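Long-range contacts in serine-pyruvate aminotransferase (AgxT) (Sulfolobus solfataricus, PDB 3ZRP), which probably transfers the amino group of serine to pyruvate, using pyridoxal 5'-phosphate as its cofactor: residues Val136-Gly141 with Asn299-Val304; Asn179-Leu184 with Leu201-Ala206. One frame throughout, in Å; residues are numbered along the deposited sequence.

Interaction 1 of 2, residues Val136-Gly141 with Asn299-Val304; sequences VETSTG and NTVTGV. With PLP (pyridoxal-5'-phosphate), chain C.
Val-301 and Thr-300 pack against Val-136, Thr-138 and Gly-141 in a buried van der Waals contact without a direct hydrogen bond, at the junction of the cofactor-binding part of the chain with strand 301-305, a strand of the small C-terminal sheet, paired with 335-339. Val-301 carries most of the contact: CG1, anti to its backbone N (chi1 179°), reaches the carbonyl oxygen of Thr-138, O to CG1 3.6 Å, and CG2 meets Thr-138 CG2 at 4.1 Å, the two side chains crossing at about a right angle. Val-136 crosses Thr-300 at a slant, its CG1 3.6 Å from Thr-300 OG1, a hydroxyl whose hydrogen bond goes to the carbonyl of Ser-166. The turn after strand 136-137 folds back on Glu-137 O, which takes both Thr-140 N and Gly-141 N. Gly-141, with positive phi (68°), sets CA 3.3 Å from Val-301 O, where a CB would clash. As in other fold-type I aminotransferases, this turn borders the cofactor: Thr-138 OG1 hydrogen-bonds the phenolic oxygen O3 of PLP, though the modelled separation is doubtfully short, and also Ser-166 OG. A valine in place of Thr-138 would probably leave PLP O3 and Ser-166 OG without this shared hydroxyl. Farther along, a water accepts from Gly-303 N (2.8 Å) and donates to Thr-140 O (2.7 Å).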
# COMPACT_ATOMS: atom_id res chain seq x y z
N VAL A 136 -20.47 8.34 -4.23
CA VAL A 136 -21.18 8.24 -2.96
C VAL A 136 -20.30 8.86 -1.88
O VAL A 136 -19.18 8.42 -1.70
CB VAL A 136 -21.49 6.77 -2.61
CG1 VAL A 136 -21.98 6.63 -1.15
CG2 VAL A 136 -22.51 6.17 -3.60
N GLU A 137 -20.81 9.90 -1.23
CA GLU A 137 -20.18 10.53 -0.09
C GLU A 137 -20.45 9.74 1.19
O GLU A 137 -21.53 9.81 1.79
CB GLU A 137 -20.65 11.99 0.06
CG GLU A 137 -20.14 12.73 1.28
CD GLU A 137 -18.63 12.67 1.41
OE1 GLU A 137 -17.92 13.15 0.48
OE2 GLU A 137 -18.15 12.18 2.45
N THR A 138 -19.44 8.99 1.61
CA THR A 138 -19.53 8.03 2.70
C THR A 138 -19.91 8.68 4.02
O THR A 138 -20.56 8.05 4.84
CB THR A 138 -18.17 7.30 2.85
OG1 THR A 138 -17.78 6.83 1.57
CG2 THR A 138 -18.25 6.10 3.84
N SER A 139 -19.55 9.95 4.21
CA SER A 139 -19.88 10.61 5.48
C SER A 139 -21.40 10.82 5.69
O SER A 139 -21.87 10.83 6.82
CB SER A 139 -19.16 11.94 5.65
OG SER A 139 -19.55 12.82 4.62
N THR A 140 -22.15 10.94 4.60
CA THR A 140 -23.57 11.30 4.70
C THR A 140 -24.49 10.29 4.02
O THR A 140 -25.71 10.38 4.14
CB THR A 140 -23.86 12.68 4.05
OG1 THR A 140 -23.52 12.64 2.66
CG2 THR A 140 -23.10 13.83 4.74
N GLY A 141 -23.90 9.34 3.29
CA GLY A 141 -24.66 8.36 2.51
C GLY A 141 -25.39 8.97 1.33
O GLY A 141 -26.41 8.47 0.90
N ASN A 299 -27.04 3.35 -2.01
CA ASN A 299 -27.28 1.94 -1.76
C ASN A 299 -26.12 1.23 -1.03
O ASN A 299 -26.14 -0.01 -0.89
CB ASN A 299 -27.69 1.28 -3.09
CG ASN A 299 -29.01 1.85 -3.63
OD1 ASN A 299 -29.85 2.34 -2.85
ND2 ASN A 299 -29.18 1.83 -4.94
N THR A 300 -25.16 2.01 -0.52
CA THR A 300 -24.04 1.45 0.24
C THR A 300 -23.95 1.94 1.65
O THR A 300 -23.43 1.23 2.51
CB THR A 300 -22.66 1.70 -0.46
OG1 THR A 300 -22.45 3.11 -0.60
CG2 THR A 300 -22.66 1.04 -1.82
N VAL A 301 -24.42 3.16 1.91
CA VAL A 301 -24.32 3.80 3.23
C VAL A 301 -25.60 4.59 3.55
O VAL A 301 -26.09 5.34 2.71
CB VAL A 301 -23.14 4.82 3.30
CG1 VAL A 301 -23.07 5.48 4.69
CG2 VAL A 301 -21.80 4.15 2.97
N THR A 302 -26.11 4.44 4.77
CA THR A 302 -27.25 5.21 5.23
C THR A 302 -26.91 5.79 6.59
O THR A 302 -26.48 5.07 7.47
CB THR A 302 -28.52 4.30 5.36
OG1 THR A 302 -28.78 3.67 4.10
CG2 THR A 302 -29.74 5.14 5.76
N GLY A 303 -27.09 7.11 6.74
CA GLY A 303 -26.84 7.77 8.02
C GLY A 303 -28.15 7.83 8.80
O GLY A 303 -29.23 8.10 8.21
N VAL A 304 -28.08 7.56 10.10
CA VAL A 304 -29.28 7.38 10.92
C VAL A 304 -29.22 8.41 12.04
O VAL A 304 -28.39 8.32 12.92
CB VAL A 304 -29.40 5.93 11.50
CG1 VAL A 304 -30.70 5.73 12.26
CG2 VAL A 304 -29.30 4.86 10.37
N1 PLP C . -13.44 8.26 -0.81
C2 PLP C . -14.55 7.71 -0.21
C2A PLP C . -15.91 8.05 -0.75
C3 PLP C . -14.41 6.83 0.89
O3 PLP C . -15.40 6.31 1.39
C4 PLP C . -13.14 6.50 1.37
C4A PLP C . -13.02 5.50 2.53
C5 PLP C . -12.03 7.10 0.74
C6 PLP C . -12.18 7.96 -0.36
C5A PLP C . -10.61 6.85 1.17
O4P PLP C . -10.16 5.52 0.92
P PLP C . -8.94 4.86 1.69
O1P PLP C . -8.89 3.50 1.07
O2P PLP C . -9.40 4.87 3.11
O3P PLP C . -7.80 5.76 1.38
O HOH W 1 -27.92 8.95 4.80

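Interaction 2 of 2, residues Asn179-Leu184 with Leu201-Ala206; sequences NVDVYL and LLSPKA
Asp-181 turns one carboxylate oxygen to the hydroxyl of Ser-203, and the other strong links between 179-184 and 201-206 are main-chain bonds. Ser-203 OG donates to the anti lone pair of Asp-181 OD1 over 2.7 Å, while OD2 forms a salt bridge with Arg-154 and accepts from the backbone N of Ile-160. The same OG accepts from Ala-206 N (3.1 Å, 172°), a short side chain at the N-cap thus serving both the helix start and the aspartate; its placement between backbone N and carbonyl carbon (chi1 71°) lets it face both. The backbone of the same aspartate also takes part: its O accepts from Ser-203 N at 2.9 Å and has Ala-206 CB beside it at 3.5 Å, a spot suited to a small methyl. Next along the strands, Val-182 and Leu-202 sit on one face of the sheet as a non-hydrogen-bonded pair, CG2 to CD1 4.2 Å. Tyr-183 and Leu-201 occupy the other face, their backbones joined by two bonds, and the tyrosine ring leads away from Leu-201. A water links Val-180 O to Leu-201 O. This is a beta hairpin whose second strand, the one antiparallel member of the seven-stranded sheet of fold-type I enzymes, runs directly into an N-capped helix.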
# COMPACT_ATOMS: atom_id res chain seq x y z
N ASN A 179 -18.52 8.88 -20.33
CA ASN A 179 -17.30 9.58 -20.75
C ASN A 179 -16.54 10.17 -19.54
O ASN A 179 -16.32 11.37 -19.46
CB ASN A 179 -17.63 10.65 -21.82
CG ASN A 179 -16.43 11.00 -22.73
OD1 ASN A 179 -15.29 10.56 -22.53
ND2 ASN A 179 -16.72 11.81 -23.76
N VAL A 180 -16.18 9.31 -18.59
CA VAL A 180 -15.38 9.71 -17.41
C VAL A 180 -13.92 9.48 -17.79
O VAL A 180 -13.60 8.51 -18.50
CB VAL A 180 -15.75 8.88 -16.16
CG1 VAL A 180 -14.82 9.24 -14.92
CG2 VAL A 180 -17.21 9.09 -15.81
N ASP A 181 -13.04 10.36 -17.33
CA ASP A 181 -11.62 10.22 -17.64
C ASP A 181 -10.83 9.40 -16.64
O ASP A 181 -9.88 8.70 -17.02
CB ASP A 181 -11.01 11.58 -17.89
CG ASP A 181 -11.64 12.26 -19.08
OD1 ASP A 181 -11.48 11.71 -20.19
OD2 ASP A 181 -12.34 13.27 -18.88
N VAL A 182 -11.19 9.53 -15.36
CA VAL A 182 -10.69 8.66 -14.28
C VAL A 182 -11.85 8.26 -13.38
O VAL A 182 -12.51 9.10 -12.80
CB VAL A 182 -9.64 9.36 -13.36
CG1 VAL A 182 -9.13 8.36 -12.29
CG2 VAL A 182 -8.45 9.94 -14.16
N TYR A 183 -12.09 6.97 -13.26
CA TYR A 183 -13.08 6.46 -12.31
C TYR A 183 -12.24 5.63 -11.35
O TYR A 183 -11.44 4.82 -11.80
CB TYR A 183 -14.16 5.60 -13.03
CG TYR A 183 -15.55 5.87 -12.52
CD1 TYR A 183 -15.88 5.60 -11.18
CD2 TYR A 183 -16.54 6.44 -13.34
CE1 TYR A 183 -17.15 5.86 -10.68
CE2 TYR A 183 -17.83 6.69 -12.86
CZ TYR A 183 -18.12 6.42 -11.51
OH TYR A 183 -19.36 6.68 -10.98
N LEU A 184 -12.34 5.88 -10.05
CA LEU A 184 -11.43 5.20 -9.15
C LEU A 184 -12.20 4.58 -7.98
O LEU A 184 -13.34 5.00 -7.66
CB LEU A 184 -10.30 6.13 -8.67
CG LEU A 184 -10.73 7.35 -7.84
CD1 LEU A 184 -10.89 6.99 -6.36
CD2 LEU A 184 -9.75 8.53 -8.00
N LEU A 201 -9.48 3.52 -13.49
CA LEU A 201 -9.78 3.26 -14.93
C LEU A 201 -9.67 4.58 -15.68
O LEU A 201 -10.36 5.54 -15.35
CB LEU A 201 -11.17 2.65 -15.08
CG LEU A 201 -11.51 2.25 -16.54
CD1 LEU A 201 -10.78 0.96 -16.89
CD2 LEU A 201 -13.00 2.09 -16.71
N LEU A 202 -8.83 4.60 -16.70
CA LEU A 202 -8.48 5.82 -17.40
C LEU A 202 -9.00 5.79 -18.84
O LEU A 202 -8.91 4.76 -19.52
CB LEU A 202 -6.97 6.03 -17.43
CG LEU A 202 -6.34 6.89 -16.31
CD1 LEU A 202 -6.58 6.26 -14.98
CD2 LEU A 202 -4.86 7.08 -16.53
N SER A 203 -9.55 6.91 -19.26
CA SER A 203 -10.00 7.10 -20.64
C SER A 203 -8.80 7.21 -21.59
O SER A 203 -7.67 7.49 -21.14
CB SER A 203 -10.84 8.36 -20.73
OG SER A 203 -10.02 9.49 -20.58
N PRO A 204 -9.04 7.02 -22.90
CA PRO A 204 -7.99 7.33 -23.87
C PRO A 204 -7.37 8.72 -23.69
O PRO A 204 -6.15 8.86 -23.80
CB PRO A 204 -8.73 7.22 -25.22
CG PRO A 204 -9.74 6.15 -24.98
CD PRO A 204 -10.22 6.37 -23.54
N LYS A 205 -8.18 9.74 -23.42
CA LYS A 205 -7.68 11.09 -23.28
C LYS A 205 -6.70 11.17 -22.08
O LYS A 205 -5.63 11.77 -22.17
CB LYS A 205 -8.83 12.08 -23.08
CG LYS A 205 -8.37 13.53 -23.07
CD LYS A 205 -9.52 14.47 -22.81
CE LYS A 205 -9.16 15.89 -23.22
NZ LYS A 205 -10.40 16.72 -23.18
N ALA A 206 -7.10 10.56 -20.96
CA ALA A 206 -6.22 10.47 -19.80
C ALA A 206 -4.95 9.72 -20.13
O ALA A 206 -3.86 10.16 -19.76
CB ALA A 206 -6.97 9.83 -18.60
O HOH W 2 -12.83 6.05 -16.80

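Both contacts are buried, but interaction 2 reaches the surface at Lys-205, whereas every touching residue of interaction 1 is buried. They share no secondary-structure element. Interaction 2 pairs neighbouring strands within the large central sheet, so regular main-chain bonds dominate and an aspartate-serine pair finishes its end. Interaction 1 joins the turn after strand 136-137, beside the cofactor, to the small C-terminal sheet, and there methyl groups and one bridging water replace direct hydrogen bonds. Strand 157-163 lies between 182-186 and 128-134 in the central sheet and leads toward Ser-166, the partner of Thr-138. Only interaction 1 touches PLP; the centres of the two contacts lie about 25 Å apart.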